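Local atomic coordinates of trans-isoprenyl diphosphate synthase (Caulobacter crescentus, PDB entry 3OYR), a protein that probably builds all-trans-octaprenyl diphosphate, precursor of quinone side chains, by adding five isopentenyl diphosphate units to farnesyl diphosphate. Residues T43-S48 with M144-S149; L222-A227 with E334-F339. All coordinates share one frame; numbering follows the deposited sequence.

The two contacts join helices of the same all-helical isoprenoid synthase fold, but they share no helix and their centres lie 28 Å apart. Interaction 1 is at the surface: the end of helix 25-45 reaches toward the end of helix 126-147, and long charged side chains span a wide gap between backbones. Interaction 2 is buried nearer the middle of the chain, where helices 211-238 and 328-342 come close enough for one leucine to rest on an alanine. The first is therefore held by paired charges, the second by carbon packing alone. Along the sequence, interaction 1 closes before interaction 2 opens.

Interaction 1. Residues T43-S48 with M144-S149; sequences TDRMQS and MVETNS
Glu146 OE2 is gripped twice, by Arg45 NH2 at 2.9 Å and by Lys89 NZ of helix 87-109, within a surface salt-bridge network that ties together helix ends of the isoprenoid synthase fold. The other carboxylate oxygen, Glu146 OE1, takes the shorter bond, 2.6 Å from Arg45 NH1. The grip is end-on and bidentate: each terminal nitrogen of the arginine serves one oxygen, both oxygens are met on their syn sides, and the two flat groups lie nearly coplanar, 30° apart. Asp44 OD1 meets Arg45 NE at 3.0 Å on the anti side of its carboxylate, so all three guanidinium nitrogens have an acidic partner and the group's rotation is fixed. The flat, three-nitrogen guanidinium of Arg45 suits a place between two carboxylates.

Length matters as much as charge. The closest alpha carbons, those of Arg45 and Met144, are 12.2 Å apart, and the two charged side chains bridge the gap from opposite directions. Arg45 bends at chi2 (-51°), bringing NE back beside Asp44, whereas Glu146 is extended beyond CG. Phe96 touches Arg45, and Arg139 NE bonds to the backbone oxygen of Arg45.

Where helix 126-147 stops, Asn148 has positive phi. Thr147 forms an ST turn there, its OG1 donating to Met144 O at 2.8 Å and accepting from Ser149 N at 3.2 Å.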
loop_
_atom_site.group_PDB
_atom_site.type_symbol
_atom_site.label_atom_id
_atom_site.label_comp_id
_atom_site.label_asym_id
_atom_site.label_seq_id
_atom_site.Cartn_x
_atom_site.Cartn_y
_atom_site.Cartn_z
ATOM N N THR B 43 -13.264 -7.366 10.658
ATOM C CA THR B 43 -14.180 -8.167 9.864
ATOM C C THR B 43 -15.063 -7.303 8.965
ATOM O O THR B 43 -15.328 -7.650 7.821
ATOM C CB THR B 43 -15.030 -9.055 10.784
ATOM O OG1 THR B 43 -14.158 -9.697 11.716
ATOM C CG2 THR B 43 -15.816 -10.102 9.990
ATOM N N ASP B 44 -15.498 -6.165 9.488
ATOM C CA ASP B 44 -16.335 -5.240 8.738
ATOM C C ASP B 44 -15.645 -4.606 7.525
ATOM O O ASP B 44 -16.253 -4.477 6.452
ATOM C CB ASP B 44 -16.848 -4.117 9.673
ATOM C CG ASP B 44 -17.817 -3.156 8.973
ATOM O OD1 ASP B 44 -17.567 -1.934 8.986
ATOM O OD2 ASP B 44 -18.844 -3.614 8.446
ATOM N N ARG B 45 -14.396 -4.175 7.699
ATOM C CA ARG B 45 -13.728 -3.395 6.651
ATOM C C ARG B 45 -13.024 -4.283 5.651
ATOM O O ARG B 45 -12.584 -3.816 4.600
ATOM C CB ARG B 45 -12.754 -2.359 7.236
ATOM C CG ARG B 45 -13.393 -1.347 8.175
ATOM C CD ARG B 45 -14.636 -0.684 7.573
ATOM N NE ARG B 45 -15.391 0.027 8.613
ATOM C CZ ARG B 45 -15.262 1.321 8.877
ATOM N NH1 ARG B 45 -14.419 2.061 8.165
ATOM N NH2 ARG B 45 -15.981 1.879 9.851
ATOM N N MET B 46 -12.924 -5.568 5.963
ATOM C CA MET B 46 -12.378 -6.485 4.971
ATOM C C MET B 46 -13.423 -6.883 3.925
ATOM O O MET B 46 -13.106 -7.595 2.976
ATOM C CB MET B 46 -11.686 -7.691 5.615
ATOM C CG MET B 46 -12.570 -8.667 6.361
ATOM S SD MET B 46 -11.647 -10.183 6.707
ATOM C CE MET B 46 -11.261 -10.086 8.415
ATOM N N GLN B 47 -14.660 -6.409 4.092
ATOM C CA GLN B 47 -15.754 -6.714 3.160
ATOM C C GLN B 47 -15.701 -5.866 1.878
ATOM O O GLN B 47 -15.366 -4.680 1.905
ATOM C CB GLN B 47 -17.119 -6.549 3.845
ATOM C CG GLN B 47 -17.306 -7.362 5.146
ATOM C CD GLN B 47 -17.037 -8.866 4.990
ATOM O OE1 GLN B 47 -17.515 -9.499 4.051
ATOM N NE2 GLN B 47 -16.274 -9.440 5.928
ATOM N N SER B 48 -16.028 -6.500 0.757
ATOM C CA SER B 48 -16.119 -5.827 -0.544
ATOM C C SER B 48 -17.037 -6.633 -1.452
ATOM O O SER B 48 -17.120 -7.863 -1.309
ATOM C CB SER B 48 -14.744 -5.742 -1.201
ATOM O OG SER B 48 -14.823 -5.035 -2.416
ATOM N N MET B 144 -8.740 5.646 9.737
ATOM C CA MET B 144 -8.079 6.745 10.418
ATOM C C MET B 144 -8.755 8.062 10.192
ATOM O O MET B 144 -8.906 8.826 11.129
ATOM C CB MET B 144 -6.635 6.803 10.011
ATOM C CG MET B 144 -5.926 5.625 10.598
ATOM S SD MET B 144 -4.174 5.781 10.571
ATOM C CE MET B 144 -3.856 5.668 8.813
ATOM N N VAL B 145 -9.198 8.296 8.959
ATOM C CA VAL B 145 -9.992 9.477 8.629
ATOM C C VAL B 145 -11.222 9.615 9.539
ATOM O O VAL B 145 -11.523 10.717 10.040
ATOM C CB VAL B 145 -10.396 9.476 7.124
ATOM C CG1 VAL B 145 -11.479 10.475 6.872
ATOM C CG2 VAL B 145 -9.170 9.782 6.217
ATOM N N GLU B 146 -11.917 8.497 9.772
ATOM C CA GLU B 146 -13.100 8.487 10.648
ATOM C C GLU B 146 -12.839 8.978 12.070
ATOM O O GLU B 146 -13.725 9.571 12.690
ATOM C CB GLU B 146 -13.721 7.097 10.718
ATOM C CG GLU B 146 -14.502 6.674 9.483
ATOM C CD GLU B 146 -14.834 5.183 9.474
ATOM O OE1 GLU B 146 -14.755 4.581 8.389
ATOM O OE2 GLU B 146 -15.176 4.619 10.541
ATOM N N THR B 147 -11.644 8.729 12.594
ATOM C CA THR B 147 -11.300 9.163 13.951
ATOM C C THR B 147 -11.106 10.678 14.044
ATOM O O THR B 147 -11.124 11.234 15.151
ATOM C CB THR B 147 -10.003 8.508 14.460
ATOM O OG1 THR B 147 -8.878 9.173 13.875
ATOM C CG2 THR B 147 -9.953 7.040 14.086
ATOM N N ASN B 148 -10.873 11.328 12.893
ATOM C CA ASN B 148 -10.618 12.780 12.834
ATOM C C ASN B 148 -9.339 13.220 13.557
ATOM O O ASN B 148 -9.178 14.378 13.919
ATOM C CB ASN B 148 -11.822 13.576 13.368
ATOM C CG ASN B 148 -12.435 14.460 12.331
ATOM O OD1 ASN B 148 -11.773 14.903 11.382
ATOM N ND2 ASN B 148 -13.713 14.741 12.502
ATOM N N SER B 149 -8.427 12.292 13.783
ATOM C CA SER B 149 -7.176 12.657 14.405
ATOM C C SER B 149 -6.107 12.804 13.353
ATOM O O SER B 149 -5.548 11.817 12.837
ATOM C CB SER B 149 -6.758 11.668 15.487
ATOM O OG SER B 149 -5.476 12.050 15.964
#

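Interaction 2. Residues L222-A227 with E334-F339; sequences LNLGLA and EELADF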
loop_
_atom_site.group_PDB
_atom_site.type_symbol
_atom_site.label_atom_id
_atom_site.label_comp_id
_atom_site.label_asym_id
_atom_site.label_seq_id
_atom_site.Cartn_x
_atom_site.Cartn_y
_atom_site.Cartn_z
ATOM N N LEU B 222 9.164 1.649 19.804
ATOM C CA LEU B 222 10.343 1.571 18.931
ATOM C C LEU B 222 11.330 0.532 19.468
ATOM O O LEU B 222 11.764 -0.394 18.741
ATOM C CB LEU B 222 11.007 2.947 18.809
ATOM C CG LEU B 222 11.903 3.259 17.607
ATOM C CD1 LEU B 222 13.300 2.665 17.762
ATOM C CD2 LEU B 222 11.272 2.803 16.308
ATOM N N ASN B 223 11.678 0.667 20.741
ATOM C CA ASN B 223 12.549 -0.309 21.377
ATOM C C ASN B 223 11.958 -1.717 21.431
ATOM O O ASN B 223 12.689 -2.696 21.208
ATOM C CB ASN B 223 13.027 0.174 22.749
ATOM C CG ASN B 223 13.954 1.352 22.639
ATOM O OD1 ASN B 223 15.098 1.223 22.201
ATOM N ND2 ASN B 223 13.464 2.516 23.026
ATOM N N LEU B 224 10.647 -1.825 21.685
ATOM C CA LEU B 224 9.993 -3.146 21.644
ATOM C C LEU B 224 10.148 -3.782 20.266
ATOM O O LEU B 224 10.463 -4.965 20.158
ATOM C CB LEU B 224 8.514 -3.079 22.027
ATOM C CG LEU B 224 7.918 -4.487 22.095
ATOM C CD1 LEU B 224 7.578 -4.867 23.481
ATOM C CD2 LEU B 224 6.730 -4.629 21.225
ATOM N N GLY B 225 9.974 -2.978 19.220
ATOM C CA GLY B 225 10.068 -3.482 17.856
ATOM C C GLY B 225 11.452 -3.931 17.437
ATOM O O GLY B 225 11.582 -4.924 16.721
ATOM N N LEU B 226 12.483 -3.213 17.867
ATOM C CA LEU B 226 13.870 -3.663 17.640
ATOM C C LEU B 226 14.135 -5.037 18.284
ATOM O O LEU B 226 14.576 -5.983 17.599
ATOM C CB LEU B 226 14.866 -2.599 18.120
ATOM C CG LEU B 226 14.804 -1.285 17.320
ATOM C CD1 LEU B 226 15.614 -0.194 17.975
ATOM C CD2 LEU B 226 15.300 -1.504 15.909
ATOM N N ALA B 227 13.796 -5.162 19.570
ATOM C CA ALA B 227 13.871 -6.446 20.293
ATOM C C ALA B 227 13.112 -7.516 19.530
ATOM O O ALA B 227 13.648 -8.615 19.274
ATOM C CB ALA B 227 13.293 -6.295 21.732
ATOM N N GLU B 334 5.352 -4.200 30.210
ATOM C CA GLU B 334 6.673 -4.679 30.589
ATOM C C GLU B 334 6.803 -6.173 30.344
ATOM O O GLU B 334 7.838 -6.644 29.859
ATOM C CB GLU B 334 6.985 -4.286 32.023
ATOM C CG GLU B 334 7.209 -2.782 32.145
ATOM C CD GLU B 334 7.359 -2.316 33.581
ATOM O OE1 GLU B 334 6.904 -3.039 34.496
ATOM O OE2 GLU B 334 7.920 -1.220 33.792
ATOM N N GLU B 335 5.721 -6.910 30.582
ATOM C CA GLU B 335 5.749 -8.343 30.342
ATOM C C GLU B 335 5.825 -8.641 28.842
ATOM O O GLU B 335 6.442 -9.634 28.424
ATOM C CB GLU B 335 4.545 -9.042 31.018
ATOM C CG GLU B 335 4.645 -9.068 32.551
ATOM C CD GLU B 335 3.380 -9.572 33.237
ATOM O OE1 GLU B 335 2.302 -9.581 32.612
ATOM O OE2 GLU B 335 3.461 -9.951 34.415
ATOM N N LEU B 336 5.217 -7.777 28.033
ATOM C CA LEU B 336 5.294 -7.914 26.569
ATOM C C LEU B 336 6.720 -7.703 26.047
ATOM O O LEU B 336 7.168 -8.405 25.126
ATOM C CB LEU B 336 4.312 -6.961 25.868
ATOM C CG LEU B 336 4.354 -6.863 24.334
ATOM C CD1 LEU B 336 3.842 -8.166 23.687
ATOM C CD2 LEU B 336 3.561 -5.678 23.832
ATOM N N ALA B 337 7.427 -6.744 26.643
ATOM C CA ALA B 337 8.830 -6.477 26.304
ATOM C C ALA B 337 9.723 -7.712 26.487
ATOM O O ALA B 337 10.526 -8.029 25.615
ATOM C CB ALA B 337 9.355 -5.277 27.113
ATOM N N ASP B 338 9.548 -8.418 27.606
ATOM C CA ASP B 338 10.256 -9.674 27.862
ATOM C C ASP B 338 9.806 -10.769 26.928
ATOM O O ASP B 338 10.617 -11.597 26.464
ATOM C CB ASP B 338 10.068 -10.094 29.334
ATOM C CG ASP B 338 10.833 -9.188 30.296
ATOM O OD1 ASP B 338 11.823 -8.550 29.861
ATOM O OD2 ASP B 338 10.442 -9.092 31.472
ATOM N N PHE B 339 8.500 -10.773 26.641
ATOM C CA PHE B 339 7.928 -11.744 25.727
ATOM C C PHE B 339 8.482 -11.596 24.312
ATOM O O PHE B 339 8.751 -12.596 23.643
ATOM C CB PHE B 339 6.396 -11.674 25.711
ATOM C CG PHE B 339 5.767 -12.680 24.796
ATOM C CD1 PHE B 339 5.672 -14.015 25.175
ATOM C CD2 PHE B 339 5.293 -12.306 23.545
ATOM C CE1 PHE B 339 5.087 -14.957 24.331
ATOM C CE2 PHE B 339 4.715 -13.246 22.687
ATOM C CZ PHE B 339 4.604 -14.565 23.087
#
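Leu224 and Ala337 bring their alpha carbons to 5.8 Å, a close approach between helices 211-238 and 328-342, whose segments here run in broadly the same direction. This is helix-to-helix packing inside the all-alpha isoprenoid synthase fold, and the small residue at 337 suits it: a methyl group leaves the helix backbone within reach of a leucine.

One branch of Leu224 does the touching. With CG turned opposite the backbone N (chi1 -175°), the side chain points at the neighbouring helix and lays Leu224 CD1 against the main chain there, 3.5 Å from Ala337 CA and 3.7 Å from Ala337 N. The first of these is tighter than normal carbon contact, and chi2, at 111°, lies away from the usual staggered positions, so the fit may carry some strain. Leu336 flanks the same methyl: its CG lies 3.9 Å from Leu224 CD1 and its CD2 is 4.1 Å from that atom.

Leucine is apt at both places, since the surroundings are apolar. Met72 of helix 68-79 touches both Leu224 and Leu336, and Phe196 of helix 181-206 adds to the packing on Leu224. Further along helix 211-238, Asp232 binds calcium; the side chain of Leu224 is about 11 Å from that of Asp232 and about 9 Å from a bound dimethylallyl diphosphate. Side chain to side chain, the alanine's share is Ala337 CB, 4.1 Å from Leu224 CD1.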